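Local coordinates for protein pyridine nucleotide-disulphide oxidoreductase dimerisation region (Escherichia coli BL21, PDB 6KYY) that is a flavoprotein disulfide reductase that carries FAD and is probably involved in resistance to reactive chlorine stress, at residues 191-196 with 221-226. Numbering follows the deposited sequence.
Sequences VTILEA and VDIILN
I193 meets both V221 and I223 on the helix-covered face of a two-stranded parallel pairing. Its CG1 branch sits between the backbone N and the carbonyl carbon (chi1 50°), which carries the end of the side chain toward the neighbouring strand: CD1 comes obliquely to CG1 of V221 at 3.9 Å, while CG1 lies alongside CG2 of I223 at 4.0 Å. V191 and V221 stand side by side on this same face, CB of V191 against CG2 of V221 at 3.8 Å. A181 and A185 of helix 175-186 and A213 and L216 of helix 206-218 pack against this face.

T192, L194, D222 and I224 project from the reverse face. There CD1 of I224 packs on CD2 of L194 at 3.8 Å and also reaches the methyl of T192, whose hydroxyl OG1 is hydrogen-bonded to NE2 of H167 on the adjoining strand 167-171. Past the strand ends, the side chains of L225 and E195 cross, with CD1 of L225 3.6 Å from CB of E195.

Backbone hydrogen bonds alternate along the pair: D222 N and I224 N donate to V191 O and I193 O, whereas I193 N and E195 N donate to D222 O and I224 O. The E195 N to I224 O bond, 3.0 Å, is almost straight at 178°. With helix 206-218 as the connection, these strands form a beta-alpha-beta unit at one edge of the five-stranded parallel sheet of a Rossmann-type nucleotide-binding domain.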
loop_
_atom_site.group_PDB
_atom_site.type_symbol
_atom_site.label_atom_id
_atom_site.label_comp_id
_atom_site.label_asym_id
_atom_site.label_seq_id
_atom_site.Cartn_x
_atom_site.Cartn_y
_atom_site.Cartn_z
ATOM N N VAL B 191 18.739 20.639 -5.036
ATOM C CA VAL B 191 19.596 19.524 -4.654
ATOM C C VAL B 191 20.589 19.249 -5.774
ATOM O O VAL B 191 20.265 19.392 -6.957
ATOM C CB VAL B 191 18.772 18.258 -4.331
ATOM C CG1 VAL B 191 19.615 17.262 -3.549
ATOM C CG2 VAL B 191 17.516 18.621 -3.552
ATOM N N THR B 192 21.804 18.854 -5.391
ATOM C CA THR B 192 22.852 18.472 -6.338
ATOM C C THR B 192 23.543 17.231 -5.781
ATOM O O THR B 192 24.335 17.328 -4.838
ATOM C CB THR B 192 23.847 19.606 -6.559
ATOM O OG1 THR B 192 23.170 20.741 -7.113
ATOM C CG2 THR B 192 24.948 19.168 -7.513
ATOM N N ILE B 193 23.241 16.071 -6.358
ATOM C CA ILE B 193 23.843 14.807 -5.947
ATOM C C ILE B 193 25.033 14.522 -6.852
ATOM O O ILE B 193 24.931 14.627 -8.081
ATOM C CB ILE B 193 22.822 13.655 -5.987
ATOM C CG1 ILE B 193 22.087 13.611 -7.328
ATOM C CG2 ILE B 193 21.812 13.799 -4.861
ATOM C CD1 ILE B 193 20.877 12.694 -7.326
ATOM N N LEU B 194 26.164 14.171 -6.246
ATOM C CA LEU B 194 27.406 13.920 -6.967
ATOM C C LEU B 194 27.790 12.459 -6.792
ATOM O O LEU B 194 28.046 12.011 -5.670
ATOM C CB LEU B 194 28.522 14.840 -6.469
ATOM C CG LEU B 194 28.132 16.314 -6.326
ATOM C CD1 LEU B 194 29.069 17.034 -5.367
ATOM C CD2 LEU B 194 28.113 17.002 -7.685
ATOM N N GLU B 195 27.830 11.723 -7.898
ATOM C CA GLU B 195 28.154 10.304 -7.896
ATOM C C GLU B 195 29.490 10.077 -8.590
ATOM O O GLU B 195 29.765 10.671 -9.638
ATOM C CB GLU B 195 27.049 9.497 -8.586
ATOM C CG GLU B 195 27.465 8.105 -9.044
ATOM C CD GLU B 195 27.546 7.114 -7.900
ATOM O OE1 GLU B 195 28.543 7.151 -7.148
ATOM O OE2 GLU B 195 26.613 6.297 -7.753
ATOM N N ALA B 196 30.322 9.216 -7.998
ATOM C CA ALA B 196 31.634 8.941 -8.573
ATOM C C ALA B 196 31.538 8.067 -9.818
ATOM O O ALA B 196 32.331 8.237 -10.752
ATOM C CB ALA B 196 32.537 8.279 -7.531
ATOM N N VAL B 221 16.510 18.657 -8.970
ATOM C CA VAL B 221 17.698 17.937 -8.525
ATOM C C VAL B 221 18.676 17.812 -9.685
ATOM O O VAL B 221 18.324 17.317 -10.762
ATOM C CB VAL B 221 17.322 16.555 -7.966
ATOM C CG1 VAL B 221 18.571 15.794 -7.548
ATOM C CG2 VAL B 221 16.363 16.699 -6.796
ATOM N N ASP B 222 19.909 18.261 -9.465
ATOM C CA ASP B 222 20.972 18.160 -10.456
ATOM C C ASP B 222 21.780 16.894 -10.191
ATOM O O ASP B 222 22.294 16.702 -9.084
ATOM C CB ASP B 222 21.869 19.396 -10.410
ATOM C CG ASP B 222 22.761 19.523 -11.633
ATOM O OD1 ASP B 222 23.460 20.550 -11.753
ATOM O OD2 ASP B 222 22.765 18.599 -12.474
ATOM N N ILE B 223 21.889 16.035 -11.202
ATOM C CA ILE B 223 22.608 14.772 -11.096
ATOM C C ILE B 223 23.883 14.882 -11.920
ATOM O O ILE B 223 23.829 15.122 -13.132
ATOM C CB ILE B 223 21.747 13.589 -11.565
ATOM C CG1 ILE B 223 20.300 13.766 -11.099
ATOM C CG2 ILE B 223 22.322 12.276 -11.052
ATOM C CD1 ILE B 223 19.444 12.532 -11.267
ATOM N N ILE B 224 25.029 14.706 -11.264
ATOM C CA ILE B 224 26.335 14.810 -11.903
ATOM C C ILE B 224 27.113 13.530 -11.631
ATOM O O ILE B 224 27.245 13.112 -10.475
ATOM C CB ILE B 224 27.123 16.036 -11.403
ATOM C CG1 ILE B 224 26.341 17.323 -11.676
ATOM C CG2 ILE B 224 28.494 16.093 -12.060
ATOM C CD1 ILE B 224 26.914 18.542 -10.987
ATOM N N LEU B 225 27.626 12.914 -12.692
ATOM C CA LEU B 225 28.432 11.709 -12.595
ATOM C C LEU B 225 29.906 12.055 -12.809
ATOM O O LEU B 225 30.271 13.210 -13.047
ATOM C CB LEU B 225 27.958 10.663 -13.608
ATOM C CG LEU B 225 26.538 10.102 -13.480
ATOM C CD1 LEU B 225 26.119 9.977 -12.023
ATOM C CD2 LEU B 225 25.539 10.943 -14.261
ATOM N N ASN B 226 30.761 11.032 -12.721
ATOM C CA ASN B 226 32.204 11.176 -12.932
ATOM C C ASN B 226 32.800 12.222 -11.991
ATOM O O ASN B 226 33.554 13.107 -12.404
ATOM C CB ASN B 226 32.515 11.519 -14.392
ATOM C CG ASN B 226 31.813 10.600 -15.368
ATOM O OD1 ASN B 226 31.653 9.412 -15.106
ATOM N ND2 ASN B 226 31.390 11.149 -16.502
#